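Local coordinates for protein agmatinase (Burkholderia thailandensis, PDB 4DZ4) that probably hydrolyses agmatine to putrescine and urea at a pair of manganese ions, as a member of the arginase family, at residues E26-G31 and S77-E82; V54-A59 and L112-A117; P116-H121 and H139-P144. All blocks are in the same frame, centred on the assembly; numbering follows the deposited sequence.

In the fold
From the N terminus, the loop 26-31, after helix 13-16, meets residues 77-82 just beyond helix 69-76, so contact 1 closes a span that includes strand 49-54. Contact 2 starts inside it, at the end of strand 49-54, and reaches to the start of helix 114-126; the two contacts thus cross, their centres about 30 Å apart. Contact 3 begins where contact 2 ends and closes the connection through strand 131-136 to helix 142-153. Contacts 2 and 3 share Pro116 and Ala117 and touch where Val54 meets Ile141. Together they join two helices to loops at the C-terminal ends of the inner strands, where manganese binds, whereas contact 1 ties loop 26-31 to 77-82 at a subunit junction.

Contact 1. Residues E26-G31 and S77-E82; sequences ENTYAG and SVQLAE. With EDO (1,2-ethanediol), chain Y; EDO (1,2-ethanediol), chain S.
Thr28 turns its methyl CG2 anti to its own backbone N while OG1 lies beside that N (chi1 -47°), which splits its contacts with 77-82 into an apolar and a polar half. On the apolar side CG2 approaches Val78 CG2 at 3.7 Å, the two branched side chains lying at a slant to each other. Gln79 CG borders the same methyl, and Thr28 O rests 3.5 Å from Val78 CB. No direct hydrogen bond joins the segments. On the polar side one water lies 2.8 Å from Thr28 OG1 and donates to Glu82 OE1 at 2.9 Å, bridging the hydroxyl to a carboxylate carried out by an extended chain. A 1,2-ethanediol donates from O2 to Glu26 O, and this O2 is also 2.7 Å from Thr28 OG1; a second diol donates from its O2 to Glu82 OE2. The type I turn from Asn27 to Ala30 places the Tyr29 ring in a cation-pi contact with Arg67 of the second subunit. Phe62 of the third subunit packs on both Thr28 and Val78. The contact thus sits at a subunit junction, between helices 13-16 and 69-76, with neighbouring Ser77 and Leu80 against helix 300-323.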
ATOM      1  N   GLU B  26     -18.794 -21.409   8.207  1.00 15.96           N
ATOM      2  CA  GLU B  26     -18.718 -19.982   7.859  1.00 15.44           C
ATOM      3  C   GLU B  26     -18.304 -19.800   6.400  1.00 15.21           C
ATOM      4  O   GLU B  26     -17.548 -20.607   5.872  1.00 15.84           O
ATOM      5  CB  GLU B  26     -17.657 -19.263   8.727  1.00 15.34           C
ATOM      6  CG  GLU B  26     -17.903 -19.404  10.221  1.00 15.18           C
ATOM      7  CD  GLU B  26     -18.794 -18.316  10.810  1.00 15.39           C
ATOM      8  OE1 GLU B  26     -19.364 -17.476  10.066  1.00 15.36           O
ATOM      9  OE2 GLU B  26     -18.936 -18.310  12.055  1.00 15.70           O
ATOM     10  N   ASN B  27     -18.806 -18.759   5.741  1.00 14.82           N
ATOM     11  CA  ASN B  27     -18.100 -18.216   4.577  1.00 14.69           C
ATOM     12  C   ASN B  27     -16.851 -17.502   5.103  1.00 13.72           C
ATOM     13  O   ASN B  27     -16.936 -16.668   5.998  1.00 13.26           O
ATOM     14  CB  ASN B  27     -19.003 -17.284   3.764  1.00 14.89           C
ATOM     15  CG  ASN B  27     -19.992 -18.056   2.889  1.00 16.20           C
ATOM     16  OD1 ASN B  27     -19.769 -19.232   2.547  1.00 16.42           O
ATOM     17  ND2 ASN B  27     -21.088 -17.399   2.520  1.00 16.55           N
ATOM     18  N   THR B  28     -15.680 -17.896   4.606  1.00 13.54           N
ATOM     19  CA  THR B  28     -14.420 -17.435   5.218  1.00 13.03           C
ATOM     20  C   THR B  28     -14.297 -15.904   5.206  1.00 12.36           C
ATOM     21  O   THR B  28     -13.730 -15.316   6.133  1.00 11.81           O
ATOM     22  CB  THR B  28     -13.216 -18.113   4.515  1.00 13.56           C
ATOM     23  OG1 THR B  28     -13.486 -19.518   4.399  1.00 14.17           O
ATOM     24  CG2 THR B  28     -11.927 -17.940   5.333  1.00 12.63           C
ATOM     25  N   TYR B  29     -14.869 -15.289   4.159  1.00 12.08           N
ATOM     26  CA  TYR B  29     -14.851 -13.839   3.881  1.00 11.89           C
ATOM     27  C   TYR B  29     -15.984 -13.065   4.570  1.00 11.63           C
ATOM     28  O   TYR B  29     -16.161 -11.895   4.301  1.00 11.90           O
ATOM     29  CB  TYR B  29     -14.945 -13.590   2.354  1.00 12.01           C
ATOM     30  CG  TYR B  29     -15.988 -14.468   1.662  1.00 12.54           C
ATOM     31  CD1 TYR B  29     -17.338 -14.075   1.593  1.00 12.73           C
ATOM     32  CD2 TYR B  29     -15.619 -15.671   1.064  1.00 12.97           C
ATOM     33  CE1 TYR B  29     -18.285 -14.865   0.944  1.00 13.56           C
ATOM     34  CE2 TYR B  29     -16.544 -16.480   0.426  1.00 13.72           C
ATOM     35  CZ  TYR B  29     -17.876 -16.082   0.373  1.00 14.00           C
ATOM     36  OH  TYR B  29     -18.798 -16.887  -0.251  1.00 15.18           O
ATOM     37  N   ALA B  30     -16.741 -13.716   5.444  1.00 11.46           N
ATOM     38  CA  ALA B  30     -17.827 -13.026   6.147  1.00 11.44           C
ATOM     39  C   ALA B  30     -17.929 -13.567   7.571  1.00 11.22           C
ATOM     40  O   ALA B  30     -17.054 -14.320   8.028  1.00 10.99           O
ATOM     41  CB  ALA B  30     -19.144 -13.201   5.387  1.00 12.00           C
ATOM     42  N   GLY B  31     -18.996 -13.200   8.269  1.00 11.25           N
ATOM     43  CA  GLY B  31     -19.240 -13.756   9.598  1.00 11.36           C
ATOM     44  C   GLY B  31     -18.546 -13.020  10.730  1.00 11.10           C
ATOM     45  O   GLY B  31     -17.525 -12.362  10.523  1.00 10.86           O
ATOM     46  N   SER B  77      -7.448 -14.880  11.480  1.00  9.92           N
ATOM     47  CA  SER B  77      -7.653 -16.254  11.953  1.00 10.58           C
ATOM     48  C   SER B  77      -8.780 -16.994  11.189  1.00 11.08           C
ATOM     49  O   SER B  77      -9.039 -18.160  11.470  1.00 11.41           O
ATOM     50  CB  SER B  77      -7.936 -16.260  13.467  1.00 10.63           C
ATOM     51  OG  SER B  77      -9.254 -15.758  13.730  1.00 10.98           O
ATOM     52  N   VAL B  78      -9.437 -16.319  10.250  1.00 10.86           N
ATOM     53  CA  VAL B  78     -10.610 -16.914   9.549  1.00 11.69           C
ATOM     54  C   VAL B  78     -10.336 -18.231   8.841  1.00 12.47           C
ATOM     55  O   VAL B  78     -11.145 -19.177   8.915  1.00 12.74           O
ATOM     56  CB  VAL B  78     -11.387 -15.913   8.649  1.00 11.45           C
ATOM     57  CG1 VAL B  78     -11.938 -14.779   9.499  1.00 11.32           C
ATOM     58  CG2 VAL B  78     -10.508 -15.317   7.551  1.00 11.22           C
ATOM     59  N   GLN B  79      -9.206 -18.338   8.151  1.00 12.25           N
ATOM     60  CA  GLN B  79      -8.938 -19.580   7.452  1.00 13.40           C
ATOM     61  C   GLN B  79      -8.655 -20.726   8.412  1.00 13.66           C
ATOM     62  O   GLN B  79      -9.008 -21.858   8.143  1.00 14.13           O
ATOM     63  CB  GLN B  79      -7.737 -19.418   6.538  1.00 13.48           C
ATOM     64  CG  GLN B  79      -8.002 -18.611   5.297  1.00 13.75           C
ATOM     65  CD  GLN B  79      -6.716 -18.502   4.503  1.00 13.75           C
ATOM     66  OE1 GLN B  79      -6.437 -19.348   3.658  1.00 14.41           O
ATOM     67  NE2 GLN B  79      -5.897 -17.494   4.824  1.00 12.87           N
ATOM     68  N   LEU B  80      -7.986 -20.422   9.520  1.00 13.25           N
ATOM     69  CA  LEU B  80      -7.654 -21.432  10.523  1.00 14.01           C
ATOM     70  C   LEU B  80      -8.906 -22.054  11.128  1.00 14.34           C
ATOM     71  O   LEU B  80      -8.882 -23.218  11.568  1.00 14.86           O
ATOM     72  CB  LEU B  80      -6.788 -20.795  11.616  1.00 13.92           C
ATOM     73  CG  LEU B  80      -5.338 -20.540  11.159  1.00 14.22           C
ATOM     74  CD1 LEU B  80      -4.725 -19.499  12.080  1.00 13.81           C
ATOM     75  CD2 LEU B  80      -4.501 -21.820  11.202  1.00 14.93           C
ATOM     76  N   ALA B  81     -10.010 -21.313  11.117  1.00 14.26           N
ATOM     77  CA  ALA B  81     -11.286 -21.874  11.614  1.00 15.19           C
ATOM     78  C   ALA B  81     -11.985 -22.850  10.639  1.00 16.75           C
ATOM     79  O   ALA B  81     -12.881 -23.618  11.043  1.00 16.88           O
ATOM     80  CB  ALA B  81     -12.240 -20.741  12.018  1.00 15.05           C
ATOM     81  N   GLU B  82     -11.585 -22.834   9.372  1.00 16.80           N
ATOM     82  CA  GLU B  82     -12.310 -23.589   8.336  1.00 18.57           C
ATOM     83  C   GLU B  82     -12.005 -25.080   8.334  1.00 18.53           C
ATOM     84  O   GLU B  82     -12.851 -25.897   7.944  1.00 19.42           O
ATOM     85  CB  GLU B  82     -12.016 -23.006   6.945  1.00 19.70           C
ATOM     86  CG  GLU B  82     -12.812 -23.681   5.811  1.00 22.77           C
ATOM     87  CD  GLU B  82     -12.347 -23.276   4.430  1.00 25.88           C
ATOM     88  OE1 GLU B  82     -11.203 -22.742   4.332  1.00 28.60           O
ATOM     89  OE2 GLU B  82     -13.104 -23.494   3.440  1.00 25.92           O
TER
HETATM   90  C1  EDO Y 410     -14.511 -21.020   8.781  1.00 29.98           C
HETATM   91  O1  EDO Y 410     -15.466 -21.759   9.550  1.00 36.56           O
HETATM   92  C2  EDO Y 410     -14.481 -21.403   7.306  1.00 27.36           C
HETATM   93  O2  EDO Y 410     -14.902 -20.331   6.491  1.00 26.10           O
HETATM   94  C1  EDO S 404      -9.529 -23.928   0.452  1.00 41.16           C
HETATM   95  O1  EDO S 404      -9.599 -22.748   1.262  1.00 42.72           O
HETATM   96  C2  EDO S 404     -10.353 -24.989   1.168  1.00 41.21           C
HETATM   97  O2  EDO S 404     -11.704 -24.517   1.267  1.00 42.78           O
HETATM   98  O   HOH W   1     -11.449 -20.373   2.761  1.00 17.61           O

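Contact 2. Residues V54-A59 and L112-A117; sequences VPLDLA and LSIKPA. With EDO (1,2-ethanediol), chain X.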
ATOM      1  N   VAL B  54      -5.345  -7.160  24.490  1.00  9.13           N
ATOM      2  CA  VAL B  54      -4.935  -5.992  25.288  1.00  9.24           C
ATOM      3  C   VAL B  54      -4.368  -4.988  24.288  1.00  9.25           C
ATOM      4  O   VAL B  54      -3.243  -5.156  23.826  1.00  8.97           O
ATOM      5  CB  VAL B  54      -3.870  -6.318  26.387  1.00  9.43           C
ATOM      6  CG1 VAL B  54      -3.570  -5.058  27.184  1.00  9.48           C
ATOM      7  CG2 VAL B  54      -4.381  -7.395  27.354  1.00  9.73           C
ATOM      8  N   PRO B  55      -5.161  -3.968  23.914  1.00  9.15           N
ATOM      9  CA  PRO B  55      -4.825  -3.135  22.731  1.00  8.84           C
ATOM     10  C   PRO B  55      -3.952  -1.935  23.111  1.00  9.03           C
ATOM     11  O   PRO B  55      -4.354  -0.774  22.962  1.00  9.39           O
ATOM     12  CB  PRO B  55      -6.200  -2.666  22.251  1.00  8.94           C
ATOM     13  CG  PRO B  55      -6.996  -2.558  23.522  1.00  9.40           C
ATOM     14  CD  PRO B  55      -6.572  -3.781  24.326  1.00  9.67           C
ATOM     15  N   LEU B  56      -2.752  -2.235  23.579  1.00  8.89           N
ATOM     16  CA  LEU B  56      -1.832  -1.203  24.088  1.00  8.91           C
ATOM     17  C   LEU B  56      -0.713  -0.928  23.097  1.00  8.74           C
ATOM     18  O   LEU B  56      -0.094  -1.874  22.583  1.00  8.85           O
ATOM     19  CB  LEU B  56      -1.201  -1.713  25.373  1.00  9.31           C
ATOM     20  CG  LEU B  56      -0.193  -0.799  26.074  1.00  9.51           C
ATOM     21  CD1 LEU B  56      -0.861   0.486  26.612  1.00 10.13           C
ATOM     22  CD2 LEU B  56       0.530  -1.527  27.217  1.00 10.17           C
ATOM     23  N   ASP B  57      -0.388   0.337  22.842  1.00  8.71           N
ATOM     24  CA  ASP B  57       0.906   0.614  22.185  1.00  8.87           C
ATOM     25  C   ASP B  57       1.612   1.834  22.780  1.00  9.14           C
ATOM     26  O   ASP B  57       2.563   2.366  22.207  1.00  9.35           O
ATOM     27  CB  ASP B  57       0.829   0.687  20.635  1.00  9.06           C
ATOM     28  CG  ASP B  57      -0.077   1.802  20.135  1.00  9.16           C
ATOM     29  OD1 ASP B  57      -0.470   2.650  20.935  1.00 10.32           O
ATOM     30  OD2 ASP B  57      -0.391   1.783  18.926  1.00  9.22           O
ATOM     31  N   LEU B  58       1.175   2.233  23.967  1.00  9.55           N
ATOM     32  CA  LEU B  58       1.785   3.392  24.648  1.00 10.12           C
ATOM     33  C   LEU B  58       3.210   3.143  25.130  1.00 10.07           C
ATOM     34  O   LEU B  58       3.950   4.079  25.413  1.00 10.79           O
ATOM     35  CB  LEU B  58       0.899   3.858  25.832  1.00 10.88           C
ATOM     36  CG  LEU B  58      -0.548   4.172  25.450  1.00 11.43           C
ATOM     37  CD1 LEU B  58      -1.366   4.535  26.684  1.00 12.50           C
ATOM     38  CD2 LEU B  58      -0.611   5.317  24.429  1.00 11.74           C
ATOM     39  N   ALA B  59       3.609   1.874  25.231  1.00  9.69           N
ATOM     40  CA  ALA B  59       4.932   1.540  25.788  1.00  9.74           C
ATOM     41  C   ALA B  59       5.973   1.341  24.675  1.00  9.56           C
ATOM     42  O   ALA B  59       7.142   1.058  24.946  1.00  9.87           O
ATOM     43  CB  ALA B  59       4.847   0.284  26.653  1.00  9.99           C
ATOM     44  N   LEU B 112      -1.044   5.578  34.133  1.00 14.60           N
ATOM     45  CA  LEU B 112      -0.630   4.817  35.321  1.00 15.21           C
ATOM     46  C   LEU B 112      -1.700   3.801  35.767  1.00 14.66           C
ATOM     47  O   LEU B 112      -1.407   2.906  36.580  1.00 15.08           O
ATOM     48  CB  LEU B 112      -0.215   5.725  36.474  1.00 16.79           C
ATOM     49  CG  LEU B 112       0.978   6.673  36.215  1.00 17.97           C
ATOM     50  CD1 LEU B 112       1.287   7.520  37.423  1.00 20.31           C
ATOM     51  CD2 LEU B 112       2.214   5.934  35.720  1.00 19.13           C
ATOM     52  N   SER B 113      -2.930   3.939  35.263  1.00 13.64           N
ATOM     53  CA  SER B 113      -4.008   2.959  35.538  1.00 13.36           C
ATOM     54  C   SER B 113      -3.933   1.699  34.663  1.00 12.53           C
ATOM     55  O   SER B 113      -4.681   0.743  34.894  1.00 12.17           O
ATOM     56  CB  SER B 113      -5.389   3.618  35.365  1.00 13.65           C
ATOM     57  OG  SER B 113      -5.692   3.783  33.971  1.00 13.09           O
ATOM     58  N   ILE B 114      -3.057   1.696  33.653  1.00 11.95           N
ATOM     59  CA  ILE B 114      -3.045   0.608  32.659  1.00 11.47           C
ATOM     60  C   ILE B 114      -2.511  -0.702  33.234  1.00 11.27           C
ATOM     61  O   ILE B 114      -3.144  -1.762  33.088  1.00 10.91           O
ATOM     62  CB  ILE B 114      -2.308   1.037  31.373  1.00 11.24           C
ATOM     63  CG1 ILE B 114      -3.103   2.191  30.714  1.00 11.55           C
ATOM     64  CG2 ILE B 114      -2.138  -0.141  30.401  1.00 10.76           C
ATOM     65  CD1 ILE B 114      -2.333   2.840  29.577  1.00 11.67           C
ATOM     66  N   LYS B 115      -1.382  -0.609  33.928  1.00 11.63           N
ATOM     67  CA  LYS B 115      -0.792  -1.800  34.565  1.00 11.63           C
ATOM     68  C   LYS B 115      -1.814  -2.494  35.491  1.00 11.62           C
ATOM     69  O   LYS B 115      -2.114  -3.684  35.292  1.00 11.41           O
ATOM     70  CB  LYS B 115       0.486  -1.417  35.319  1.00 12.62           C
ATOM     71  CG  LYS B 115       1.078  -2.598  36.072  1.00 12.90           C
ATOM     72  CD  LYS B 115       2.287  -2.178  36.884  1.00 14.04           C
ATOM     73  CE  LYS B 115       2.799  -3.347  37.726  1.00 14.85           C
ATOM     74  NZ  LYS B 115       3.825  -2.834  38.704  1.00 15.81           N
ATOM     75  N   PRO B 116      -2.396  -1.743  36.460  1.00 12.19           N
ATOM     76  CA  PRO B 116      -3.399  -2.425  37.317  1.00 12.28           C
ATOM     77  C   PRO B 116      -4.630  -2.939  36.546  1.00 11.89           C
ATOM     78  O   PRO B 116      -5.193  -3.964  36.946  1.00 11.71           O
ATOM     79  CB  PRO B 116      -3.783  -1.346  38.362  1.00 13.07           C
ATOM     80  CG  PRO B 116      -3.310  -0.046  37.783  1.00 13.18           C
ATOM     81  CD  PRO B 116      -2.090  -0.389  36.949  1.00 12.52           C
ATOM     82  N   ALA B 117      -5.045  -2.239  35.467  1.00 11.43           N
ATOM     83  CA  ALA B 117      -6.178  -2.699  34.640  1.00 11.37           C
ATOM     84  C   ALA B 117      -5.863  -4.083  34.055  1.00 10.97           C
ATOM     85  O   ALA B 117      -6.711  -4.972  34.100  1.00 11.64           O
ATOM     86  CB  ALA B 117      -6.524  -1.699  33.511  1.00 11.04           C
TER
HETATM   87  C1  EDO X 409       2.870   1.388  34.328  1.00 25.32           C
HETATM   88  O1  EDO X 409       3.091   2.457  35.249  1.00 29.56           O
HETATM   89  C2  EDO X 409       1.690   1.590  33.363  1.00 24.53           C
HETATM   90  O2  EDO X 409       0.416   1.643  34.021  1.00 17.96           O
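Ile114 meets Leu58 through CD1 and Leu56 through both CG2 and CD1, and the tight part of the contact is the pair of branch ends Leu58 CD1 and Ile114 CD1, 3.5 Å apart and closer than carbons usually pack. These two side chains run at about a right angle and meet only through these terminal methyls. Leu56 comes in more loosely and at a slant: its CD1 stands 4.0 Å from Ile114 CG2 and 4.1 Å from Ile114 CD1. Ile114 spreads this grip because CG1 lies anti to its carbonyl carbon (chi1 -64°) and CG2 anti to its N, which leaves CD1 and CG2 both able to meet Leu56. Phe106 also touches Ile114, and Leu58 packs on Leu58 of the fourth subunit.

The opposite character appears at the start of helix 114-126, where Pro116 is exposed and Lys115 partly so. There Lys115 N donates a hydrogen bond to O2 of a 1,2-ethanediol, probably from the crystallisation liquor, at 2.9 Å with an N-H...O angle of 162°. Lys115 itself points away from 54-59, its CB turned to the Tyr140 side.

Between the segments, therefore, the interaction is dispersion between aliphatic methyls, without any direct hydrogen bond. The chemistry implies a non-directional apolar seam, while polar groups of the loop find other partners: Asp57 forms a salt bridge with Arg67, and Ala59 N bonds to Asp138.

Contact 3. Residues P116-H121 and H139-P144; sequences PAIVEH and HYITYP. With MN (manganese (II) ion), chain P.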
ATOM      1  N   PRO B 116      -2.396  -1.743  36.460  1.00 12.19           N
ATOM      2  CA  PRO B 116      -3.399  -2.425  37.317  1.00 12.28           C
ATOM      3  C   PRO B 116      -4.630  -2.939  36.546  1.00 11.89           C
ATOM      4  O   PRO B 116      -5.193  -3.964  36.946  1.00 11.71           O
ATOM      5  CB  PRO B 116      -3.783  -1.346  38.362  1.00 13.07           C
ATOM      6  CG  PRO B 116      -3.310  -0.046  37.783  1.00 13.18           C
ATOM      7  CD  PRO B 116      -2.090  -0.389  36.949  1.00 12.52           C
ATOM      8  N   ALA B 117      -5.045  -2.239  35.467  1.00 11.43           N
ATOM      9  CA  ALA B 117      -6.178  -2.699  34.640  1.00 11.37           C
ATOM     10  C   ALA B 117      -5.863  -4.083  34.055  1.00 10.97           C
ATOM     11  O   ALA B 117      -6.711  -4.972  34.100  1.00 11.64           O
ATOM     12  CB  ALA B 117      -6.524  -1.699  33.511  1.00 11.04           C
ATOM     13  N   ILE B 118      -4.650  -4.255  33.549  1.00 10.50           N
ATOM     14  CA  ILE B 118      -4.235  -5.515  32.962  1.00 10.57           C
ATOM     15  C   ILE B 118      -4.110  -6.625  34.040  1.00 10.94           C
ATOM     16  O   ILE B 118      -4.600  -7.758  33.832  1.00 11.23           O
ATOM     17  CB  ILE B 118      -2.949  -5.390  32.126  1.00 10.26           C
ATOM     18  CG1 ILE B 118      -3.153  -4.369  30.989  1.00 10.04           C
ATOM     19  CG2 ILE B 118      -2.520  -6.782  31.596  1.00 10.01           C
ATOM     20  CD1 ILE B 118      -1.859  -3.946  30.312  1.00  9.95           C
ATOM     21  N   VAL B 119      -3.511  -6.300  35.181  1.00 11.49           N
ATOM     22  CA  VAL B 119      -3.458  -7.278  36.309  1.00 12.17           C
ATOM     23  C   VAL B 119      -4.878  -7.734  36.659  1.00 12.95           C
ATOM     24  O   VAL B 119      -5.121  -8.937  36.826  1.00 13.19           O
ATOM     25  CB  VAL B 119      -2.721  -6.714  37.546  1.00 12.42           C
ATOM     26  CG1 VAL B 119      -2.739  -7.719  38.715  1.00 13.18           C
ATOM     27  CG2 VAL B 119      -1.288  -6.344  37.185  1.00 11.99           C
ATOM     28  N   GLU B 120      -5.830  -6.804  36.751  1.00 13.14           N
ATOM     29  CA  GLU B 120      -7.183  -7.170  37.199  1.00 14.23           C
ATOM     30  C   GLU B 120      -7.946  -7.984  36.139  1.00 13.61           C
ATOM     31  O   GLU B 120      -8.724  -8.868  36.456  1.00 13.88           O
ATOM     32  CB  GLU B 120      -7.959  -5.903  37.562  1.00 15.24           C
ATOM     33  CG  GLU B 120      -9.421  -6.116  37.903  1.00 16.93           C
ATOM     34  CD  GLU B 120      -9.654  -6.983  39.141  1.00 19.27           C
ATOM     35  OE1 GLU B 120      -8.736  -7.243  39.959  1.00 20.00           O
ATOM     36  OE2 GLU B 120     -10.804  -7.433  39.292  1.00 21.82           O
ATOM     37  N   HIS B 121      -7.706  -7.670  34.867  1.00 12.89           N
ATOM     38  CA  HIS B 121      -8.260  -8.441  33.762  1.00 12.67           C
ATOM     39  C   HIS B 121      -7.805  -9.882  33.888  1.00 12.63           C
ATOM     40  O   HIS B 121      -8.622 -10.814  33.832  1.00 13.02           O
ATOM     41  CB  HIS B 121      -7.784  -7.772  32.453  1.00 11.70           C
ATOM     42  CG  HIS B 121      -8.093  -8.543  31.190  1.00 11.74           C
ATOM     43  ND1 HIS B 121      -9.318  -8.550  30.617  1.00 11.87           N
ATOM     44  CD2 HIS B 121      -7.249  -9.283  30.340  1.00 11.09           C
ATOM     45  CE1 HIS B 121      -9.268  -9.297  29.488  1.00 11.79           C
ATOM     46  NE2 HIS B 121      -8.005  -9.744  29.328  1.00 11.34           N
ATOM     47  N   HIS B 139       4.657  -5.350  23.832  1.00  9.46           N
ATOM     48  CA  HIS B 139       5.171  -6.373  24.759  1.00  9.65           C
ATOM     49  C   HIS B 139       5.055  -6.030  26.224  1.00  9.65           C
ATOM     50  O   HIS B 139       5.142  -6.920  27.085  1.00  9.34           O
ATOM     51  CB  HIS B 139       6.617  -6.736  24.406  1.00 10.50           C
ATOM     52  CG  HIS B 139       6.908  -8.225  24.530  1.00 10.89           C
ATOM     53  ND1 HIS B 139       7.910  -8.826  23.854  1.00 11.05           N
ATOM     54  CD2 HIS B 139       6.280  -9.219  25.274  1.00 10.66           C
ATOM     55  CE1 HIS B 139       7.913 -10.136  24.137  1.00 10.94           C
ATOM     56  NE2 HIS B 139       6.913 -10.385  25.010  1.00 11.07           N
ATOM     57  N   TYR B 140       4.875  -4.744  26.541  1.00  9.45           N
ATOM     58  CA  TYR B 140       4.741  -4.361  27.948  1.00  9.46           C
ATOM     59  C   TYR B 140       3.637  -5.181  28.629  1.00  9.75           C
ATOM     60  O   TYR B 140       3.737  -5.492  29.830  1.00  9.70           O
ATOM     61  CB  TYR B 140       4.438  -2.867  28.098  1.00 10.12           C
ATOM     62  CG  TYR B 140       4.204  -2.511  29.551  1.00 10.56           C
ATOM     63  CD1 TYR B 140       5.274  -2.241  30.395  1.00 11.27           C
ATOM     64  CD2 TYR B 140       2.903  -2.497  30.084  1.00 11.05           C
ATOM     65  CE1 TYR B 140       5.064  -1.948  31.741  1.00 11.65           C
ATOM     66  CE2 TYR B 140       2.680  -2.217  31.426  1.00 11.77           C
ATOM     67  CZ  TYR B 140       3.771  -1.926  32.240  1.00 12.36           C
ATOM     68  OH  TYR B 140       3.574  -1.638  33.581  1.00 13.86           O
ATOM     69  N   ILE B 141       2.589  -5.533  27.876  1.00  9.17           N
ATOM     70  CA  ILE B 141       1.436  -6.227  28.512  1.00  9.88           C
ATOM     71  C   ILE B 141       1.843  -7.497  29.257  1.00 10.07           C
ATOM     72  O   ILE B 141       1.182  -7.902  30.230  1.00 10.14           O
ATOM     73  CB  ILE B 141       0.284  -6.528  27.512  1.00  9.62           C
ATOM     74  CG1 ILE B 141       0.652  -7.675  26.538  1.00  9.48           C
ATOM     75  CG2 ILE B 141      -0.148  -5.226  26.792  1.00  9.90           C
ATOM     76  CD1 ILE B 141      -0.502  -8.150  25.648  1.00  9.53           C
ATOM     77  N   THR B 142       2.926  -8.137  28.816  1.00  9.89           N
ATOM     78  CA  THR B 142       3.329  -9.401  29.419  1.00 10.21           C
ATOM     79  C   THR B 142       3.764  -9.273  30.896  1.00 10.56           C
ATOM     80  O   THR B 142       3.605 -10.222  31.689  1.00 10.95           O
ATOM     81  CB  THR B 142       4.412 -10.068  28.578  1.00  9.97           C
ATOM     82  OG1 THR B 142       3.933 -10.194  27.231  1.00  9.61           O
ATOM     83  CG2 THR B 142       4.751 -11.479  29.137  1.00 10.57           C
ATOM     84  N   TYR B 143       4.261  -8.097  31.264  1.00 10.69           N
ATOM     85  CA  TYR B 143       4.656  -7.866  32.648  1.00 11.04           C
ATOM     86  C   TYR B 143       3.446  -7.939  33.604  1.00 11.12           C
ATOM     87  O   TYR B 143       3.435  -8.769  34.506  1.00 11.65           O
ATOM     88  CB  TYR B 143       5.453  -6.546  32.746  1.00 11.66           C
ATOM     89  CG  TYR B 143       5.835  -6.130  34.133  1.00 12.78           C
ATOM     90  CD1 TYR B 143       6.435  -7.036  35.038  1.00 13.30           C
ATOM     91  CD2 TYR B 143       5.647  -4.803  34.549  1.00 13.65           C
ATOM     92  CE1 TYR B 143       6.785  -6.634  36.322  1.00 14.24           C
ATOM     93  CE2 TYR B 143       5.975  -4.400  35.845  1.00 14.55           C
ATOM     94  CZ  TYR B 143       6.574  -5.325  36.711  1.00 15.12           C
ATOM     95  OH  TYR B 143       6.923  -4.905  37.967  1.00 16.06           O
ATOM     96  N   PRO B 144       2.395  -7.113  33.397  1.00 10.57           N
ATOM     97  CA  PRO B 144       1.268  -7.316  34.320  1.00 11.00           C
ATOM     98  C   PRO B 144       0.597  -8.688  34.186  1.00 10.98           C
ATOM     99  O   PRO B 144       0.067  -9.224  35.171  1.00 11.40           O
ATOM    100  CB  PRO B 144       0.268  -6.195  33.939  1.00 10.78           C
ATOM    101  CG  PRO B 144       0.793  -5.621  32.633  1.00 10.28           C
ATOM    102  CD  PRO B 144       2.284  -5.835  32.676  1.00 10.42           C
TER
HETATM  103 MN    MN P 401       9.555  -7.738  22.909  0.78 14.69          MN
HETATM  104  O   HOH W   2      10.662  -6.579  21.804  1.00 13.72           O
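Ile118 and Pro144 meet at a slant, the branched side chain lying against the CB and CG atoms of the pyrrolidine ring. Ile118 CG2 is 3.7 Å from Pro144 CG and equally near Pro144 CB, while Ile118 CB stands 3.8 Å from both ring carbons, so the isoleucine engages the ring by its branch point as well as its methyl. Val119 approaches the same proline obliquely from the next position along the helix: its CG2 lies 3.6 Å from Pro144 CB. With CG1 anti to the backbone N (chi1 177°), CG2 is the branch turned to the proline. Both CG2 methyls thus press on Pro144 CB from different directions, and the closest CA atoms, those of Val119 and Pro144, are 5.1 Å apart.

Ile141 is set differently. It crosses Ile118 at about a right angle and presents CG2 to Ile118 CD1 at 4.1 Å, while the longer branch of Ile141 leads away from helix 114-126. Its CG1 lies between the backbone N and the carbonyl carbon (chi1 73°), leaving CG2 anti to the carbonyl carbon, on the side of Ile118. Both isoleucines also touch Val54 of strand 49-54, so helix and sheet residues share this apolar layer.

At the other end of 139-144, His139 binds a manganese ion through ND1 at 2.2 Å, and the ion also carries a water. Asp163, Asp167 and Asp246 complete the protein ligands. His139 NE2 is bonded to Thr244 OG1, a second-shell contact that limits rotation of the ring. The 3-10 segment 139-141 therefore leads directly from metal ligand to helix packing, an arrangement characteristic of the arginase fold, in which loops at the C-terminal ends of the parallel strands carry the binuclear manganese site.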